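Local coordinates for protein serine--tRNA ligase, cytoplasmic (Candida albicans, PDB 3QO8) that attaches serine to tRNA(Ser) in two steps, first activating serine with ATP to form seryl-adenylate and then transferring it to the acceptor end of the tRNA, at residues I244-Q249 with C277-A282; A272-C277 with A297-E302; E123-V128 with V337-G342; A349-L354 with L367-N372. All blocks are in the same frame, centred on the assembly; numbering follows the deposited sequence. Where two conformers were deposited one is given.

Interaction 1 (I244-Q249 with C277-A282); sequences IATSEQ and CFRREA. With SSA (5'-O-(N-(L-seryl)-sulfamoyl)adenosine), chain B.
Ile244 opens the contact with its backbone: its carbonyl O takes the amide hydrogen of Phe278 N at 2.9 Å, joining the 244-249 segment to the last residues of strand 269-278. Ala245 comes next and supplies the central acceptor. The guanidinium of Arg279 approaches its carbonyl side-on, with NE 3.0 Å and NH2 3.1 Å from Ala245 O, both from the same face of the carbonyl plane, the NE donor tilted from that plane and NH2 well above it. Cys277 CB lies 3.2 Å from the same Ala245 O, and Cys277 SG 3.7 Å from Thr246 CA. Thr246 then caps the turn into helix 248-252: its OG1, turned anti to the backbone N (chi1 159°), accepts from Glu248 N, and it also meets Lys300 NZ. SSA N10, the seryl amino group, donates to both Thr246 OG1 and Glu248 OE1, lying 2.8 Å from Glu248 OE1. With one edge of the guanidinium held by Ala245, Arg279 NH1 donates to the sulfamoyl oxygen SSA O1S at 2.8 Å and NH2 to the seryl carbonyl SSA O9, while adenine C8 lies over one guanidinium face. Such double use of one arginine, of the kind found in motif 2 of class II synthetases, implies that a backbone carbonyl fixes the rotation of the group that would probably polarise the carbonyl and phosphate of a true seryl-adenylate.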
# COMPACT_ATOMS: atom_id res chain seq x y z
N ILE A 244 5.07 4.19 4.23
CA ILE A 244 4.85 4.66 5.59
C ILE A 244 4.61 3.50 6.56
O ILE A 244 4.05 2.48 6.17
CB ILE A 244 3.68 5.67 5.67
CG1 ILE A 244 2.33 4.98 5.42
CG2 ILE A 244 3.94 6.86 4.69
CD1 ILE A 244 1.10 5.91 5.56
N ALA A 245 5.05 3.67 7.81
CA ALA A 245 4.80 2.71 8.88
C ALA A 245 3.50 3.03 9.60
O ALA A 245 2.95 2.19 10.31
CB ALA A 245 5.99 2.72 9.89
N THR A 246 3.00 4.25 9.41
CA THR A 246 1.81 4.71 10.12
C THR A 246 1.39 6.03 9.49
O THR A 246 2.24 6.80 9.05
CB THR A 246 2.08 4.93 11.65
OG1 THR A 246 1.09 5.82 12.20
CG2 THR A 246 3.45 5.56 11.88
N SER A 247 0.08 6.29 9.44
CA SER A 247 -0.39 7.56 8.88
C SER A 247 0.11 8.77 9.67
O SER A 247 0.05 9.90 9.19
CB SER A 247 -1.91 7.59 8.70
OG SER A 247 -2.60 7.44 9.94
N GLU A 248 0.60 8.51 10.89
CA GLU A 248 1.23 9.54 11.70
C GLU A 248 2.28 10.29 10.89
O GLU A 248 2.40 11.51 10.95
CB GLU A 248 1.89 8.92 12.94
CG GLU A 248 2.59 9.92 13.84
CD GLU A 248 3.67 9.29 14.74
OE1 GLU A 248 3.55 8.09 15.13
OE2 GLU A 248 4.65 10.00 15.05
N GLN A 249 3.05 9.54 10.11
CA GLN A 249 4.16 10.11 9.37
C GLN A 249 3.72 11.16 8.34
O GLN A 249 4.12 12.33 8.44
CB GLN A 249 5.04 9.00 8.78
CG GLN A 249 5.91 8.36 9.86
CD GLN A 249 6.34 6.93 9.54
OE1 GLN A 249 5.85 6.30 8.60
NE2 GLN A 249 7.27 6.41 10.33
N CYS A 277 -0.37 0.46 6.46
CA CYS A 277 0.90 0.67 7.16
C CYS A 277 1.80 -0.50 6.85
O CYS A 277 1.35 -1.64 6.82
CB CYS A 277 0.66 0.75 8.67
SG CYS A 277 -0.58 2.00 9.14
N PHE A 278 3.08 -0.22 6.63
CA PHE A 278 4.02 -1.26 6.19
C PHE A 278 5.25 -1.26 7.08
O PHE A 278 5.87 -0.22 7.28
CB PHE A 278 4.41 -1.02 4.72
CG PHE A 278 3.21 -0.92 3.81
CD1 PHE A 278 2.69 -2.06 3.20
CD2 PHE A 278 2.57 0.29 3.60
CE1 PHE A 278 1.55 -1.97 2.39
CE2 PHE A 278 1.45 0.38 2.80
CZ PHE A 278 0.95 -0.75 2.19
N ARG A 279 5.58 -2.43 7.63
CA ARG A 279 6.71 -2.52 8.54
C ARG A 279 7.52 -3.78 8.28
O ARG A 279 6.98 -4.87 8.19
CB ARG A 279 6.20 -2.51 9.98
CG ARG A 279 5.36 -1.28 10.29
CD ARG A 279 5.04 -1.18 11.77
NE ARG A 279 4.20 -0.01 12.01
CZ ARG A 279 4.00 0.53 13.21
NH1 ARG A 279 4.60 0.02 14.29
NH2 ARG A 279 3.21 1.60 13.32
N ARG A 280 8.83 -3.61 8.14
CA ARG A 280 9.73 -4.74 7.91
C ARG A 280 9.81 -5.67 9.12
O ARG A 280 10.07 -6.86 8.96
CB ARG A 280 11.13 -4.24 7.53
CG ARG A 280 11.16 -3.49 6.18
CD ARG A 280 12.59 -3.21 5.73
NE ARG A 280 13.41 -4.41 5.83
CZ ARG A 280 14.56 -4.48 6.49
NH1 ARG A 280 15.04 -3.41 7.11
NH2 ARG A 280 15.23 -5.62 6.54
N GLU A 281 9.55 -5.14 10.32
CA GLU A 281 9.66 -5.92 11.55
C GLU A 281 10.96 -6.71 11.52
O GLU A 281 10.99 -7.90 11.83
CB GLU A 281 8.48 -6.88 11.67
CG GLU A 281 7.12 -6.15 11.77
CD GLU A 281 6.94 -5.43 13.10
OE1 GLU A 281 6.35 -4.33 13.14
OE2 GLU A 281 7.40 -5.97 14.13
N ALA A 282 12.04 -6.04 11.11
CA ALA A 282 13.30 -6.70 10.84
C ALA A 282 13.94 -7.30 12.10
O ALA A 282 14.71 -8.25 12.02
CB ALA A 282 14.27 -5.74 10.15
N10 SSA B . 1.35 6.43 15.13
CA SSA B . 1.51 5.67 16.36
CB SSA B . 0.17 5.54 17.08
OG SSA B . -0.71 4.66 16.34
C9 SSA B . 2.08 4.31 16.07
O9 SSA B . 2.24 3.92 14.92
N8 SSA B . 2.38 3.56 17.12
S1 SSA B . 2.70 1.99 17.02
O1S SSA B . 3.95 1.71 16.39
O2S SSA B . 2.68 1.45 18.34
O5' SSA B . 1.57 1.29 16.24
C5' SSA B . 0.21 1.47 16.60
C4' SSA B . -0.48 0.10 16.66
O4' SSA B . -0.43 -0.60 15.41
C3' SSA B . 0.15 -0.86 17.64
O3' SSA B . -0.27 -0.53 18.98
C2' SSA B . -0.41 -2.19 17.14
O2' SSA B . -1.77 -2.36 17.58
C1' SSA B . -0.43 -2.01 15.63
N9 SSA B . 0.78 -2.60 15.02
C8 SSA B . 2.04 -2.15 15.14
N7 SSA B . 2.86 -2.98 14.45
C5 SSA B . 2.09 -3.93 13.90
C6 SSA B . 2.36 -5.02 13.09
N6 SSA B . 3.64 -5.26 12.72
N1 SSA B . 1.35 -5.81 12.68
C2 SSA B . 0.09 -5.56 13.05
N3 SSA B . -0.21 -4.50 13.83
C4 SSA B . 0.78 -3.69 14.27

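Interaction 2 (A272-C277 with A297-E302); sequences AGYSSC and AFEKIE. With SSA (5'-O-(N-(L-seryl)-sulfamoyl)adenosine), chain B.
Ser276 OG donates to Glu299 OE2 at 2.7 Å, on the anti side of the carboxylate, and on the same face of the sheet Ile301 CD1 packs obliquely against the Tyr274 ring. Glu299 OE1 meets Gln208 of the second subunit. Strands 272-277 and 297-302 run antiparallel here, with Gly273 and Glu302 a hydrogen-bonded pair. On the other face, Glu302 OE1 is gripped by the ligand hydroxyl SSA OG at 2.7 Å and, within the 297-302 segment, by a salt bridge from Lys300 NZ at 3.0 Å, the ammonium coming from above the carboxylate plane; Glu302 OE2 takes the amino group SSA N10. The lysine chain bends at chi3 and chi4 (55° and 50°), which turns NZ back to this carboxylate and to Thr246 OG1. A water ties the same ammonium to Ser275 OG and Lys300 O, across the two strands. Further along, the Phe298 ring is held between two partners: Cys277 CB lies 3.8 Å from the ring centroid, a CH-pi contact over one face, and the adenine covers the opposite face, Phe298 CE2 reaching SSA C5 at 3.4 Å. The chemistry implies a division of labour on one strand: an aromatic face for adenine, and an anionic group, probably steadied by the lysine, for the amine and for the hydroxyl that sets serine apart.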
# COMPACT_ATOMS: atom_id res chain seq x y z
N ALA A 272 -8.72 12.18 11.91
CA ALA A 272 -8.93 10.75 11.94
C ALA A 272 -8.21 10.19 10.72
O ALA A 272 -8.77 10.12 9.62
CB ALA A 272 -10.41 10.44 11.90
N GLY A 273 -6.95 9.80 10.92
CA GLY A 273 -6.11 9.35 9.82
C GLY A 273 -6.44 7.92 9.45
O GLY A 273 -6.72 7.11 10.32
N TYR A 274 -6.42 7.61 8.16
CA TYR A 274 -6.59 6.24 7.72
C TYR A 274 -5.58 5.92 6.64
O TYR A 274 -5.41 6.69 5.68
CB TYR A 274 -8.02 5.98 7.19
CG TYR A 274 -8.08 4.70 6.38
CD1 TYR A 274 -7.77 3.47 6.96
CD2 TYR A 274 -8.39 4.72 5.03
CE1 TYR A 274 -7.78 2.31 6.23
CE2 TYR A 274 -8.42 3.54 4.28
CZ TYR A 274 -8.11 2.33 4.89
OH TYR A 274 -8.13 1.15 4.19
N SER A 275 -4.90 4.79 6.79
CA SER A 275 -4.00 4.33 5.74
C SER A 275 -3.68 2.88 6.00
O SER A 275 -3.89 2.38 7.10
CB SER A 275 -2.69 5.14 5.78
OG SER A 275 -1.90 4.76 6.92
N SER A 276 -3.16 2.21 4.98
CA SER A 276 -2.39 1.00 5.23
C SER A 276 -1.02 1.41 5.79
O SER A 276 -0.60 2.56 5.63
CB SER A 276 -2.24 0.17 3.96
OG SER A 276 -3.48 -0.45 3.66
N CYS A 277 -0.37 0.46 6.46
CA CYS A 277 0.90 0.67 7.16
C CYS A 277 1.80 -0.50 6.85
O CYS A 277 1.35 -1.64 6.82
CB CYS A 277 0.66 0.75 8.67
SG CYS A 277 -0.58 2.00 9.14
N ALA A 297 1.98 -5.66 6.70
CA ALA A 297 1.05 -4.69 6.12
C ALA A 297 -0.25 -4.78 6.89
O ALA A 297 -0.77 -5.88 7.12
CB ALA A 297 0.79 -5.01 4.62
N PHE A 298 -0.77 -3.64 7.34
CA PHE A 298 -2.02 -3.63 8.10
C PHE A 298 -2.68 -2.27 7.96
O PHE A 298 -2.02 -1.30 7.56
CB PHE A 298 -1.79 -4.00 9.59
CG PHE A 298 -0.91 -3.04 10.34
CD1 PHE A 298 -1.46 -1.98 11.05
CD2 PHE A 298 0.47 -3.20 10.35
CE1 PHE A 298 -0.64 -1.09 11.76
CE2 PHE A 298 1.30 -2.31 11.02
CZ PHE A 298 0.75 -1.26 11.74
N GLU A 299 -3.98 -2.21 8.23
CA GLU A 299 -4.69 -0.92 8.23
C GLU A 299 -4.79 -0.32 9.63
O GLU A 299 -4.83 -1.05 10.62
CB GLU A 299 -6.09 -1.06 7.62
CG GLU A 299 -6.06 -1.27 6.08
CD GLU A 299 -5.45 -2.60 5.69
OE1 GLU A 299 -6.05 -3.65 6.02
OE2 GLU A 299 -4.38 -2.61 5.04
N LYS A 300 -4.84 1.00 9.72
CA LYS A 300 -4.92 1.65 11.02
C LYS A 300 -5.68 2.97 10.92
O LYS A 300 -5.39 3.80 10.04
CB LYS A 300 -3.51 1.88 11.61
CG LYS A 300 -3.51 2.55 13.01
CD LYS A 300 -2.12 2.49 13.71
CE LYS A 300 -1.00 3.09 12.84
NZ LYS A 300 -1.34 4.44 12.31
N ILE A 301 -6.66 3.13 11.79
CA ILE A 301 -7.27 4.42 12.06
C ILE A 301 -6.49 5.09 13.18
O ILE A 301 -6.37 4.56 14.29
CB ILE A 301 -8.76 4.29 12.45
CG1 ILE A 301 -9.53 3.53 11.36
CG2 ILE A 301 -9.35 5.68 12.71
CD1 ILE A 301 -9.31 4.09 9.95
N GLU A 302 -5.98 6.28 12.88
CA GLU A 302 -5.05 7.03 13.71
C GLU A 302 -5.70 8.33 14.19
O GLU A 302 -6.37 9.01 13.42
CB GLU A 302 -3.83 7.40 12.84
CG GLU A 302 -2.75 8.20 13.55
CD GLU A 302 -1.90 7.35 14.48
OE1 GLU A 302 -2.23 6.15 14.66
OE2 GLU A 302 -0.89 7.87 15.03
N10 SSA B . 1.35 6.43 15.13
CA SSA B . 1.51 5.67 16.36
CB SSA B . 0.17 5.54 17.08
OG SSA B . -0.71 4.66 16.34
C9 SSA B . 2.08 4.31 16.07
O9 SSA B . 2.24 3.92 14.92
N8 SSA B . 2.38 3.56 17.12
S1 SSA B . 2.70 1.99 17.02
O1S SSA B . 3.95 1.71 16.39
O2S SSA B . 2.68 1.45 18.34
O5' SSA B . 1.57 1.29 16.24
C5' SSA B . 0.21 1.47 16.60
C4' SSA B . -0.48 0.10 16.66
O4' SSA B . -0.43 -0.60 15.41
C3' SSA B . 0.15 -0.86 17.64
O3' SSA B . -0.27 -0.53 18.98
C2' SSA B . -0.41 -2.19 17.14
O2' SSA B . -1.77 -2.36 17.58
C1' SSA B . -0.43 -2.01 15.63
N9 SSA B . 0.78 -2.60 15.02
C8 SSA B . 2.04 -2.15 15.14
N7 SSA B . 2.86 -2.98 14.45
C5 SSA B . 2.09 -3.93 13.90
C6 SSA B . 2.36 -5.02 13.09
N6 SSA B . 3.64 -5.26 12.72
N1 SSA B . 1.35 -5.81 12.68
C2 SSA B . 0.09 -5.56 13.05
N3 SSA B . -0.21 -4.50 13.83
C4 SSA B . 0.78 -3.69 14.27
O HOH W 1 -2.85 4.74 9.52

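Interaction 3 (E123-V128 with V337-G342); sequences ENNELV and VGIVSG
Asn125 lays its side-chain amide alongside Ile339, both pointing the same way, with ND2 3.7 Å from Ile339 CD1. With CG anti to the carbonyl carbon (chi1 -75°), the amide is carried alongside the partner backbone, to where OD1 accepts from Val340 N at 3.1 Å, the donor tilted 32° from the plane of the amide carbonyl. Val340 meets the asparagine at about a right angle, and its CG1 branch fills the corner, 3.5 Å from both Asn125 OD1 and Asn124 C. One polar side chain thus follows the backbone beyond the point where regular strand pairing stops, filling the role of a further backbone acceptor.

The regular pairing itself is short. Glu126 and Gly338 form an antiparallel hydrogen-bonded pair, with Glu126 N 2.9 Å from Gly338 O and Gly338 N 2.8 Å from Glu126 O. Beside Gly338, which has no side chain, Val128 brings its CG2 methyl to 3.6 Å from Gly338 N. Leu127 and Val337 make the neighbouring non-hydrogen-bonded pair on the other face, where Leu127 CD1 touches Val337 CG1 only loosely at 4.3 Å. Along its other edge the 337-342 segment is hydrogen-bonded to strand 350-358, Val337 pairing with Asp353 and Ile339 with Lys351, and Val128 reaches Tyr352 of that strand. Here strand 126-131, which follows helix 74-107 in the chain, is added antiparallel beside strand 334-338, an edge extension of the mixed, largely antiparallel sheet that characterises the class II synthetase catalytic core.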
# COMPACT_ATOMS: atom_id res chain seq x y z
N GLU A 123 8.55 -3.93 33.15
CA GLU A 123 7.94 -4.46 34.36
C GLU A 123 7.48 -3.30 35.23
O GLU A 123 6.58 -3.45 36.05
CB GLU A 123 8.92 -5.34 35.13
CG GLU A 123 9.18 -6.69 34.49
CD GLU A 123 7.98 -7.61 34.56
OE1 GLU A 123 7.63 -8.21 33.51
OE2 GLU A 123 7.39 -7.74 35.65
N ASN A 124 8.11 -2.14 35.03
CA ASN A 124 7.83 -0.96 35.85
C ASN A 124 6.88 0.03 35.21
O ASN A 124 6.70 1.14 35.73
CB ASN A 124 9.14 -0.27 36.24
CG ASN A 124 10.00 -1.12 37.16
OD1 ASN A 124 11.14 -1.45 36.85
ND2 ASN A 124 9.44 -1.49 38.30
N ASN A 125 6.29 -0.34 34.07
CA ASN A 125 5.22 0.44 33.47
C ASN A 125 4.19 0.76 34.53
O ASN A 125 3.86 -0.09 35.35
CB ASN A 125 4.52 -0.33 32.35
CG ASN A 125 5.34 -0.42 31.08
OD1 ASN A 125 6.36 0.26 30.93
ND2 ASN A 125 4.88 -1.24 30.14
N GLU A 126 3.70 1.99 34.52
CA GLU A 126 2.67 2.41 35.46
C GLU A 126 1.33 1.78 35.07
O GLU A 126 0.95 1.81 33.90
CB GLU A 126 2.55 3.94 35.46
CG GLU A 126 1.35 4.47 36.21
CD GLU A 126 1.22 5.98 36.08
OE1 GLU A 126 2.06 6.58 35.38
OE2 GLU A 126 0.26 6.54 36.66
N LEU A 127 0.63 1.20 36.03
CA LEU A 127 -0.69 0.67 35.75
C LEU A 127 -1.67 1.80 35.99
O LEU A 127 -1.98 2.14 37.13
CB LEU A 127 -1.03 -0.54 36.64
CG LEU A 127 -2.44 -1.10 36.43
CD1 LEU A 127 -2.65 -1.60 34.98
CD2 LEU A 127 -2.77 -2.21 37.43
N VAL A 128 -2.13 2.41 34.90
CA VAL A 128 -2.93 3.63 34.97
C VAL A 128 -4.40 3.33 35.26
O VAL A 128 -4.98 3.88 36.18
CB VAL A 128 -2.80 4.47 33.67
CG1 VAL A 128 -3.73 5.67 33.70
CG2 VAL A 128 -1.36 4.91 33.47
N VAL A 337 -1.45 1.57 30.38
CA VAL A 337 -0.18 1.59 31.09
C VAL A 337 0.70 2.75 30.68
O VAL A 337 0.78 3.10 29.50
CB VAL A 337 0.60 0.25 30.91
CG1 VAL A 337 -0.21 -0.92 31.47
CG2 VAL A 337 0.94 0.01 29.45
N GLY A 338 1.37 3.35 31.65
CA GLY A 338 2.31 4.43 31.40
C GLY A 338 3.68 3.85 31.11
O GLY A 338 4.33 3.29 31.99
N ILE A 339 4.12 3.99 29.86
CA ILE A 339 5.36 3.38 29.40
C ILE A 339 6.60 3.99 30.06
O ILE A 339 6.73 5.22 30.15
CB ILE A 339 5.47 3.48 27.85
CG1 ILE A 339 4.27 2.81 27.18
CG2 ILE A 339 6.77 2.85 27.36
CD1 ILE A 339 4.13 1.30 27.51
N VAL A 340 7.52 3.14 30.51
CA VAL A 340 8.73 3.60 31.19
C VAL A 340 9.62 4.43 30.27
O VAL A 340 9.60 4.24 29.05
CB VAL A 340 9.57 2.42 31.76
CG1 VAL A 340 8.82 1.72 32.89
CG2 VAL A 340 9.94 1.43 30.64
N SER A 341 10.41 5.32 30.86
CA SER A 341 11.25 6.24 30.08
C SER A 341 12.13 5.53 29.05
O SER A 341 12.35 6.05 27.97
CB SER A 341 12.11 7.10 31.00
OG SER A 341 12.85 6.28 31.90
N GLY A 342 12.63 4.35 29.40
CA GLY A 342 13.59 3.65 28.56
C GLY A 342 13.00 3.05 27.30
O GLY A 342 13.73 2.57 26.45

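Interaction 4 (A349-L354 with L367-N372). With MG (magnesium ion), chain C; SSA (5'-O-(N-(L-seryl)-sulfamoyl)adenosine), chain B.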
# COMPACT_ATOMS: atom_id res chain seq x y z
N ALA A 349 7.38 12.67 24.65
CA ALA A 349 7.67 13.14 26.00
C ALA A 349 6.93 12.27 27.01
O ALA A 349 7.35 12.15 28.16
CB ALA A 349 7.28 14.61 26.17
N LYS A 350 5.83 11.65 26.58
CA LYS A 350 5.03 10.77 27.43
C LYS A 350 4.23 9.84 26.54
O LYS A 350 3.73 10.27 25.50
CB LYS A 350 4.06 11.60 28.28
CG LYS A 350 3.22 10.79 29.27
CD LYS A 350 2.29 11.70 30.05
CE LYS A 350 1.47 10.91 31.08
NZ LYS A 350 2.30 10.33 32.19
N LYS A 351 4.10 8.58 26.94
CA LYS A 351 3.32 7.62 26.17
C LYS A 351 2.49 6.68 27.05
O LYS A 351 2.98 6.17 28.06
CB LYS A 351 4.25 6.80 25.28
CG LYS A 351 3.53 5.82 24.37
CD LYS A 351 4.49 5.29 23.33
CE LYS A 351 4.94 3.90 23.67
NZ LYS A 351 6.02 3.45 22.77
N TYR A 352 1.23 6.48 26.66
CA TYR A 352 0.36 5.48 27.29
C TYR A 352 0.06 4.43 26.26
O TYR A 352 -0.23 4.77 25.11
CB TYR A 352 -0.99 6.08 27.70
CG TYR A 352 -1.04 6.79 29.04
CD1 TYR A 352 0.09 7.00 29.80
CD2 TYR A 352 -2.26 7.25 29.53
CE1 TYR A 352 0.02 7.66 31.01
CE2 TYR A 352 -2.34 7.91 30.73
CZ TYR A 352 -1.21 8.11 31.47
OH TYR A 352 -1.32 8.77 32.67
N ASP A 353 0.08 3.16 26.65
CA ASP A 353 -0.41 2.12 25.77
C ASP A 353 -1.72 1.58 26.33
O ASP A 353 -1.90 1.49 27.56
CB ASP A 353 0.60 0.96 25.66
CG ASP A 353 1.78 1.28 24.74
OD1 ASP A 353 1.90 2.44 24.27
OD2 ASP A 353 2.59 0.37 24.50
N LEU A 354 -2.65 1.25 25.45
CA LEU A 354 -3.82 0.49 25.84
C LEU A 354 -3.50 -0.92 25.38
O LEU A 354 -3.18 -1.16 24.22
CB LEU A 354 -5.11 1.03 25.19
CG LEU A 354 -6.41 0.33 25.62
CD1 LEU A 354 -7.59 1.29 25.59
CD2 LEU A 354 -6.70 -0.90 24.77
N LEU A 367 -2.62 -2.80 21.88
CA LEU A 367 -3.42 -2.45 20.69
C LEU A 367 -3.29 -0.97 20.32
O LEU A 367 -3.63 -0.56 19.22
CB LEU A 367 -4.91 -2.72 20.93
CG LEU A 367 -5.36 -4.17 21.11
CD1 LEU A 367 -6.87 -4.24 21.00
CD2 LEU A 367 -4.73 -5.08 20.08
N VAL A 368 -2.83 -0.16 21.28
CA VAL A 368 -2.82 1.28 21.12
C VAL A 368 -1.60 1.90 21.79
O VAL A 368 -1.27 1.54 22.93
CB VAL A 368 -4.09 1.91 21.75
CG1 VAL A 368 -3.94 3.43 21.87
CG2 VAL A 368 -5.34 1.55 20.94
N SER A 369 -0.94 2.82 21.08
CA SER A 369 0.02 3.73 21.72
C SER A 369 -0.47 5.15 21.53
O SER A 369 -0.89 5.53 20.43
CB SER A 369 1.42 3.60 21.12
OG SER A 369 2.06 2.43 21.57
N CYS A 370 -0.39 5.94 22.59
CA CYS A 370 -0.86 7.32 22.61
C CYS A 370 0.28 8.18 23.16
O CYS A 370 0.73 7.97 24.29
CB CYS A 370 -2.09 7.42 23.52
SG CYS A 370 -2.77 9.13 23.73
N SER A 371 0.76 9.13 22.36
CA SER A 371 1.96 9.89 22.69
C SER A 371 1.73 11.39 22.58
O SER A 371 1.10 11.85 21.64
CB SER A 371 3.09 9.53 21.73
OG SER A 371 3.42 8.15 21.81
N ASN A 372 2.26 12.13 23.54
CA ASN A 372 2.42 13.57 23.40
C ASN A 372 3.87 13.82 22.99
O ASN A 372 4.80 13.50 23.74
CB ASN A 372 2.12 14.30 24.71
CG ASN A 372 2.10 15.82 24.55
OD1 ASN A 372 2.48 16.35 23.50
ND2 ASN A 372 1.66 16.52 25.59
MG MG C . 3.62 0.97 20.47
N10 SSA B . 1.35 6.43 15.13
CA SSA B . 1.51 5.67 16.36
CB SSA B . 0.17 5.54 17.08
OG SSA B . -0.71 4.66 16.34
C9 SSA B . 2.08 4.31 16.07
O9 SSA B . 2.24 3.92 14.92
N8 SSA B . 2.38 3.56 17.12
S1 SSA B . 2.70 1.99 17.02
O1S SSA B . 3.95 1.71 16.39
O2S SSA B . 2.68 1.45 18.34
O5' SSA B . 1.57 1.29 16.24
C5' SSA B . 0.21 1.47 16.60
C4' SSA B . -0.48 0.10 16.66
O4' SSA B . -0.43 -0.60 15.41
C3' SSA B . 0.15 -0.86 17.64
O3' SSA B . -0.27 -0.53 18.98
C2' SSA B . -0.41 -2.19 17.14
O2' SSA B . -1.77 -2.36 17.58
C1' SSA B . -0.43 -2.01 15.63
N9 SSA B . 0.78 -2.60 15.02
C8 SSA B . 2.04 -2.15 15.14
N7 SSA B . 2.86 -2.98 14.45
C5 SSA B . 2.09 -3.93 13.90
C6 SSA B . 2.36 -5.02 13.09
N6 SSA B . 3.64 -5.26 12.72
N1 SSA B . 1.35 -5.81 12.68
C2 SSA B . 0.09 -5.56 13.05
N3 SSA B . -0.21 -4.50 13.83
C4 SSA B . 0.78 -3.69 14.27
O HOH W 2 4.48 0.44 22.64
O HOH W 3 5.24 2.97 20.11
O HOH W 4 5.52 -0.55 19.83
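Asp353 and Ser369 carry the chemistry of this hairpin. Asp353 CG and Ser369 OG both stand anti to their own carbonyl carbons (chi1 -77° and -75°), on the same face of the sheet, and the hydroxyl donates from above the carboxylate plane, Ser369 OG lying 2.7 Å from Asp353 OD1. The same OG binds the magnesium ion at 2.4 Å, together with SSA O2S, three waters and Glu366. Asp353 OD2 accepts from one of these waters, a second-shell hold on the metal. Lys351 starts out extended and then bends at an unusual chi3 of 103°; its CD passes 3.4 Å from Ser371 OG and its NZ donates to another metal-bound water at 2.8 Å. On the opposite face Leu354 CB packs on Val368 CB at 3.7 Å. Leu354 O accepts from both Leu367 N and Val368 N, a classic beta bulge, while Leu367 O takes the ribose hydroxyl SSA O2' at 3.1 Å. A second bulge sets Ala349 and Lys350 against Asn372. The hairpin is flanked by strand 334-338 beside 350-354 and strand 399-404 beside 367-372, while helix 312-329 packs on the face of Val368, Lys350 and Asn372 through Tyr327 and Trp313, with Phe316 edge-to-face on Tyr352.

In the fold
All four contacts reach one mixed sheet of the catalytic domain. Interactions 1 and 2 share Cys277 and strand 269-278, alternate along the chain, and touch each other, their centres about 9 Å apart. Interactions 3 and 4 also touch, about 10 Å between centres, because strands 334-338 and 350-358 are neighbours. Interaction 4 is centred about 17 Å from interaction 1 and 16 Å from interaction 2, yet all three meet the same seryl-adenylate analogue: interaction 1 through loop residues and a helix start, interactions 2 and 4 through strands 297-307 and 363-372. Interaction 3 spans the longest stretch of sequence, encloses interactions 1 and 2, and adds an outer strand to this active-site sheet.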